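Local coordinates for acyl-CoA dehydrogenase domain protein Tcur3483 (Thermomonospora curvata, PDB 6WY9), which binds FAD and probably oxidises the CH-CH group of an acyl thioester, as acyl-CoA dehydrogenases do, at residues A[204-218]-A[230-244]. Residues are numbered along the deposited sequence; the frame is centred on the assembly and turned at random.
Sequences SIIIVPTDAEGFSWS and ATYYSGVRVPVSEVV
Phe215 and Tyr233 meet as a non-hydrogen-bonded antiparallel pair, their side chains alongside each other and pointing the same way. Phe215 CD1 comes within 3.4 Å of Tyr233 CE2, and the ring planes meet obliquely at 52°. Phe215 CG lies anti to the backbone N (chi1 172°), which carries CE1 to Thr231 CB at 3.7 Å. Threonine suits that place: its methyl CG2 packs against the CZ end of the Phe215 ring, while OG1 bonds Tyr233 OH at 2.8 Å and also Thr178. A phenylalanine in place of Tyr233 would probably cost Thr231 OG1 its bond to the phenol, leaving the hydroxyl to rely on Thr178. On the sheet face carrying Ser216, Tyr232 and Ser218, Ser218 OG sits at the edge of the Tyr232 ring. Paired backbone bonds join Ser216 to Tyr232 and Ser218 to Ala230, forming the hairpin of strands 215-221 and 227-239. Gly214 has positive phi, and a CB there would strike Ser234 O. Beyond the corner at Ser234 and Gly235, valine suits 236 with two methyls: CG1 reaches Val208 CG1 (3.8 Å) and Ala212, CG2 the Gly214 backbone. Farther along, within one sheet, Ile207 N donates almost straight (171°) to Glu242 O, and Ile205, touching FAD-binding Tyr146, packs on Val244. Val208, with Val236 and Val238, joins the two sheets by apolar contact, while the Thr231 and Tyr233 hydroxyls bond each other beside Phe215.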
loop_
_atom_site.group_PDB
_atom_site.type_symbol
_atom_site.label_atom_id
_atom_site.label_comp_id
_atom_site.label_asym_id
_atom_site.label_seq_id
_atom_site.Cartn_x
_atom_site.Cartn_y
_atom_site.Cartn_z
ATOM N N SER A 204 -21.958 -7.490 -33.567
ATOM C CA SER A 204 -21.283 -8.521 -34.342
ATOM C C SER A 204 -19.819 -8.144 -34.555
ATOM O O SER A 204 -19.445 -6.966 -34.520
ATOM C CB SER A 204 -21.981 -8.744 -35.688
ATOM O OG SER A 204 -23.371 -8.957 -35.502
ATOM N N ILE A 205 -18.991 -9.167 -34.727
ATOM C CA ILE A 205 -17.612 -9.012 -35.174
ATOM C C ILE A 205 -17.586 -9.111 -36.698
ATOM O O ILE A 205 -18.117 -10.071 -37.275
ATOM C CB ILE A 205 -16.722 -10.085 -34.517
ATOM C CG1 ILE A 205 -16.615 -9.819 -33.008
ATOM C CG2 ILE A 205 -15.346 -10.197 -35.203
ATOM C CD1 ILE A 205 -15.886 -8.524 -32.629
ATOM N N ILE A 206 -17.001 -8.109 -37.360
ATOM C CA ILE A 206 -16.857 -8.116 -38.817
ATOM C C ILE A 206 -15.403 -7.837 -39.206
ATOM O O ILE A 206 -14.768 -6.921 -38.661
ATOM C CB ILE A 206 -17.784 -7.087 -39.500
ATOM C CG1 ILE A 206 -19.203 -7.191 -38.942
ATOM C CG2 ILE A 206 -17.772 -7.319 -41.008
ATOM C CD1 ILE A 206 -20.268 -6.294 -39.673
ATOM N N ILE A 207 -14.880 -8.605 -40.167
ATOM C CA ILE A 207 -13.511 -8.394 -40.638
ATOM C C ILE A 207 -13.537 -7.384 -41.778
ATOM O O ILE A 207 -14.205 -7.595 -42.799
ATOM C CB ILE A 207 -12.835 -9.707 -41.070
ATOM C CG1 ILE A 207 -12.847 -10.726 -39.921
ATOM C CG2 ILE A 207 -11.369 -9.449 -41.567
ATOM C CD1 ILE A 207 -12.225 -12.078 -40.304
ATOM N N VAL A 208 -12.807 -6.293 -41.609
ATOM C CA VAL A 208 -12.771 -5.203 -42.571
ATOM C C VAL A 208 -11.361 -5.110 -43.139
ATOM O O VAL A 208 -10.404 -4.912 -42.382
ATOM C CB VAL A 208 -13.178 -3.866 -41.935
ATOM C CG1 VAL A 208 -13.119 -2.758 -42.994
ATOM C CG2 VAL A 208 -14.559 -3.983 -41.292
ATOM N N PRO A 209 -11.178 -5.212 -44.455
ATOM C CA PRO A 209 -9.840 -5.013 -45.030
ATOM C C PRO A 209 -9.403 -3.558 -44.893
ATOM O O PRO A 209 -10.208 -2.631 -45.039
ATOM C CB PRO A 209 -10.027 -5.417 -46.496
ATOM C CG PRO A 209 -11.454 -5.097 -46.768
ATOM C CD PRO A 209 -12.205 -5.403 -45.494
ATOM N N THR A 210 -8.115 -3.360 -44.589
ATOM C CA THR A 210 -7.610 -2.012 -44.373
ATOM C C THR A 210 -7.407 -1.259 -45.674
ATOM O O THR A 210 -7.115 -0.060 -45.632
ATOM C CB THR A 210 -6.295 -2.028 -43.556
ATOM O OG1 THR A 210 -5.316 -2.913 -44.144
ATOM C CG2 THR A 210 -6.582 -2.454 -42.136
ATOM N N ASP A 211 -7.559 -1.916 -46.815
ATOM C CA ASP A 211 -7.586 -1.217 -48.095
ATOM C C ASP A 211 -9.005 -0.900 -48.553
ATOM O O ASP A 211 -9.180 -0.316 -49.626
ATOM C CB ASP A 211 -6.876 -2.044 -49.168
ATOM C CG ASP A 211 -7.509 -3.403 -49.354
ATOM O OD1 ASP A 211 -8.544 -3.680 -48.707
ATOM O OD2 ASP A 211 -6.970 -4.200 -50.139
ATOM N N ALA A 212 -10.016 -1.288 -47.781
ATOM C CA ALA A 212 -11.392 -0.984 -48.148
ATOM C C ALA A 212 -11.555 0.507 -48.387
ATOM O O ALA A 212 -10.917 1.337 -47.732
ATOM C CB ALA A 212 -12.358 -1.438 -47.051
ATOM N N GLU A 213 -12.389 0.834 -49.361
ATOM C CA GLU A 213 -12.775 2.212 -49.611
ATOM C C GLU A 213 -13.651 2.718 -48.472
ATOM O O GLU A 213 -14.586 2.039 -48.042
ATOM C CB GLU A 213 -13.521 2.305 -50.949
ATOM C CG GLU A 213 -14.098 3.675 -51.252
ATOM C CD GLU A 213 -14.705 3.771 -52.648
ATOM O OE1 GLU A 213 -14.381 4.735 -53.376
ATOM O OE2 GLU A 213 -15.498 2.879 -53.022
ATOM N N GLY A 214 -13.373 3.926 -48.010
ATOM C CA GLY A 214 -13.996 4.442 -46.809
ATOM C C GLY A 214 -13.246 4.149 -45.512
ATOM O O GLY A 214 -13.638 4.672 -44.454
ATOM N N PHE A 215 -12.194 3.332 -45.538
ATOM C CA PHE A 215 -11.400 3.132 -44.329
ATOM C C PHE A 215 -10.235 4.112 -44.299
ATOM O O PHE A 215 -9.594 4.356 -45.316
ATOM C CB PHE A 215 -10.871 1.701 -44.228
ATOM C CG PHE A 215 -9.884 1.503 -43.097
ATOM C CD1 PHE A 215 -10.326 1.303 -41.787
ATOM C CD2 PHE A 215 -8.518 1.536 -43.334
ATOM C CE1 PHE A 215 -9.418 1.128 -40.739
ATOM C CE2 PHE A 215 -7.612 1.368 -42.277
ATOM C CZ PHE A 215 -8.061 1.157 -40.994
ATOM N N SER A 216 -9.957 4.666 -43.122
ATOM C CA SER A 216 -8.843 5.588 -42.955
ATOM C C SER A 216 -8.405 5.548 -41.496
ATOM O O SER A 216 -9.148 5.083 -40.627
ATOM C CB SER A 216 -9.236 7.008 -43.396
ATOM O OG SER A 216 -9.993 7.671 -42.391
ATOM N N TRP A 217 -7.180 6.014 -41.223
ATOM C CA TRP A 217 -6.645 6.034 -39.861
ATOM C C TRP A 217 -5.776 7.272 -39.679
ATOM O O TRP A 217 -5.271 7.834 -40.657
ATOM C CB TRP A 217 -5.811 4.777 -39.555
ATOM C CG TRP A 217 -4.584 4.683 -40.447
ATOM C CD1 TRP A 217 -4.498 4.082 -41.678
ATOM C CD2 TRP A 217 -3.279 5.237 -40.179
ATOM N NE1 TRP A 217 -3.218 4.222 -42.182
ATOM C CE2 TRP A 217 -2.455 4.921 -41.278
ATOM C CE3 TRP A 217 -2.736 5.979 -39.115
ATOM C CZ2 TRP A 217 -1.130 5.321 -41.350
ATOM C CZ3 TRP A 217 -1.417 6.361 -39.184
ATOM C CH2 TRP A 217 -0.624 6.027 -40.287
ATOM N N SER A 218 -5.569 7.668 -38.417
ATOM C CA SER A 218 -4.672 8.774 -38.073
ATOM C C SER A 218 -3.887 8.436 -36.815
ATOM O O SER A 218 -4.389 7.740 -35.923
ATOM C CB SER A 218 -5.425 10.106 -37.872
ATOM O OG SER A 218 -6.388 9.978 -36.842
ATOM N N ALA A 230 -6.439 6.303 -34.427
ATOM C CA ALA A 230 -7.886 6.295 -34.544
ATOM C C ALA A 230 -8.187 5.735 -35.933
ATOM O O ALA A 230 -7.421 5.952 -36.866
ATOM C CB ALA A 230 -8.481 7.703 -34.378
ATOM N N THR A 231 -9.265 4.973 -36.062
ATOM C CA THR A 231 -9.656 4.481 -37.367
ATOM C C THR A 231 -11.066 4.959 -37.649
ATOM O O THR A 231 -11.856 5.176 -36.722
ATOM C CB THR A 231 -9.548 2.943 -37.464
ATOM O OG1 THR A 231 -10.215 2.321 -36.348
ATOM C CG2 THR A 231 -8.048 2.512 -37.495
ATOM N N TYR A 232 -11.348 5.176 -38.931
ATOM C CA TYR A 232 -12.606 5.745 -39.406
ATOM C C TYR A 232 -13.194 4.858 -40.491
ATOM O O TYR A 232 -12.462 4.356 -41.348
ATOM C CB TYR A 232 -12.407 7.186 -39.951
ATOM C CG TYR A 232 -11.756 8.064 -38.911
ATOM C CD1 TYR A 232 -12.518 8.689 -37.931
ATOM C CD2 TYR A 232 -10.373 8.222 -38.868
ATOM C CE1 TYR A 232 -11.928 9.462 -36.951
ATOM C CE2 TYR A 232 -9.767 9.011 -37.880
ATOM C CZ TYR A 232 -10.554 9.622 -36.930
ATOM O OH TYR A 232 -9.989 10.401 -35.940
ATOM N N TYR A 233 -14.527 4.688 -40.453
ATOM C CA TYR A 233 -15.273 3.822 -41.375
ATOM C C TYR A 233 -16.447 4.631 -41.899
ATOM O O TYR A 233 -17.404 4.908 -41.163
ATOM C CB TYR A 233 -15.744 2.532 -40.690
ATOM C CG TYR A 233 -14.631 1.901 -39.883
ATOM C CD1 TYR A 233 -14.345 2.352 -38.608
ATOM C CD2 TYR A 233 -13.842 0.885 -40.421
ATOM C CE1 TYR A 233 -13.290 1.787 -37.856
ATOM C CE2 TYR A 233 -12.820 0.337 -39.715
ATOM C CZ TYR A 233 -12.539 0.787 -38.428
ATOM O OH TYR A 233 -11.504 0.254 -37.730
ATOM N N SER A 234 -16.360 5.018 -43.162
ATOM C CA SER A 234 -17.332 5.896 -43.795
ATOM C C SER A 234 -17.895 5.155 -45.002
ATOM O O SER A 234 -17.249 5.090 -46.052
ATOM C CB SER A 234 -16.671 7.209 -44.178
ATOM O OG SER A 234 -17.645 8.119 -44.624
ATOM N N GLY A 235 -19.072 4.554 -44.834
ATOM C CA GLY A 235 -19.694 3.821 -45.921
ATOM C C GLY A 235 -18.941 2.589 -46.337
ATOM O O GLY A 235 -19.158 2.087 -47.441
ATOM N N VAL A 236 -18.053 2.077 -45.483
ATOM C CA VAL A 236 -17.267 0.907 -45.852
ATOM C C VAL A 236 -18.187 -0.276 -46.107
ATOM O O VAL A 236 -19.098 -0.559 -45.322
ATOM C CB VAL A 236 -16.249 0.557 -44.762
ATOM C CG1 VAL A 236 -15.482 -0.693 -45.169
ATOM C CG2 VAL A 236 -15.312 1.723 -44.507
ATOM N N ARG A 237 -17.918 -1.007 -47.183
ATOM C CA ARG A 237 -18.777 -2.103 -47.603
ATOM C C ARG A 237 -18.012 -3.419 -47.541
ATOM O O ARG A 237 -16.916 -3.533 -48.100
ATOM C CB ARG A 237 -19.315 -1.833 -49.018
ATOM C CG ARG A 237 -19.834 -0.402 -49.172
ATOM C CD ARG A 237 -20.609 -0.192 -50.461
ATOM N NE ARG A 237 -21.772 -1.070 -50.549
ATOM C CZ ARG A 237 -23.027 -0.675 -50.374
ATOM N NH1 ARG A 237 -23.292 0.595 -50.102
ATOM N NH2 ARG A 237 -24.012 -1.555 -50.477
ATOM N N VAL A 238 -18.607 -4.415 -46.892
ATOM C CA VAL A 238 -17.965 -5.713 -46.684
ATOM C C VAL A 238 -19.000 -6.804 -46.926
ATOM O O VAL A 238 -20.145 -6.669 -46.472
ATOM C CB VAL A 238 -17.365 -5.810 -45.264
ATOM C CG1 VAL A 238 -16.607 -7.123 -45.061
ATOM C CG2 VAL A 238 -16.427 -4.652 -45.012
ATOM N N PRO A 239 -18.664 -7.887 -47.626
ATOM C CA PRO A 239 -19.644 -8.965 -47.808
ATOM C C PRO A 239 -20.095 -9.515 -46.464
ATOM O O PRO A 239 -19.338 -9.523 -45.485
ATOM C CB PRO A 239 -18.880 -10.020 -48.627
ATOM C CG PRO A 239 -17.477 -9.649 -48.551
ATOM C CD PRO A 239 -17.398 -8.174 -48.312
ATOM N N VAL A 240 -21.352 -9.965 -46.423
ATOM C CA VAL A 240 -21.934 -10.515 -45.199
ATOM C C VAL A 240 -21.209 -11.774 -44.729
ATOM O O VAL A 240 -21.235 -12.083 -43.532
ATOM C CB VAL A 240 -23.451 -10.778 -45.388
ATOM C CG1 VAL A 240 -23.961 -11.843 -44.421
ATOM C CG2 VAL A 240 -24.238 -9.492 -45.178
ATOM N N SER A 241 -20.531 -12.496 -45.626
ATOM C CA SER A 241 -19.746 -13.653 -45.196
ATOM C C SER A 241 -18.561 -13.281 -44.291
ATOM O O SER A 241 -17.955 -14.176 -43.686
ATOM C CB SER A 241 -19.232 -14.401 -46.412
ATOM O OG SER A 241 -18.561 -13.492 -47.256
ATOM N N GLU A 242 -18.185 -12.009 -44.216
ATOM C CA GLU A 242 -17.085 -11.555 -43.367
ATOM C C GLU A 242 -17.503 -11.309 -41.905
ATOM O O GLU A 242 -16.703 -10.787 -41.123
ATOM C CB GLU A 242 -16.468 -10.283 -43.957
ATOM C CG GLU A 242 -15.780 -10.498 -45.284
ATOM C CD GLU A 242 -14.578 -11.412 -45.159
ATOM O OE1 GLU A 242 -14.448 -12.383 -45.932
ATOM O OE2 GLU A 242 -13.758 -11.153 -44.264
ATOM N N VAL A 243 -18.721 -11.676 -41.520
ATOM C CA VAL A 243 -19.122 -11.692 -40.117
ATOM C C VAL A 243 -18.612 -12.976 -39.479
ATOM O O VAL A 243 -18.867 -14.073 -39.986
ATOM C CB VAL A 243 -20.653 -11.600 -39.990
ATOM C CG1 VAL A 243 -21.084 -11.831 -38.527
ATOM C CG2 VAL A 243 -21.156 -10.264 -40.522
ATOM N N VAL A 244 -17.914 -12.862 -38.368
ATOM C CA VAL A 244 -17.422 -14.049 -37.680
ATOM C C VAL A 244 -18.457 -14.468 -36.646
ATOM O O VAL A 244 -18.895 -13.653 -35.835
ATOM C CB VAL A 244 -16.059 -13.787 -37.019
ATOM C CG1 VAL A 244 -15.429 -15.105 -36.600
ATOM C CG2 VAL A 244 -15.153 -13.023 -37.959
#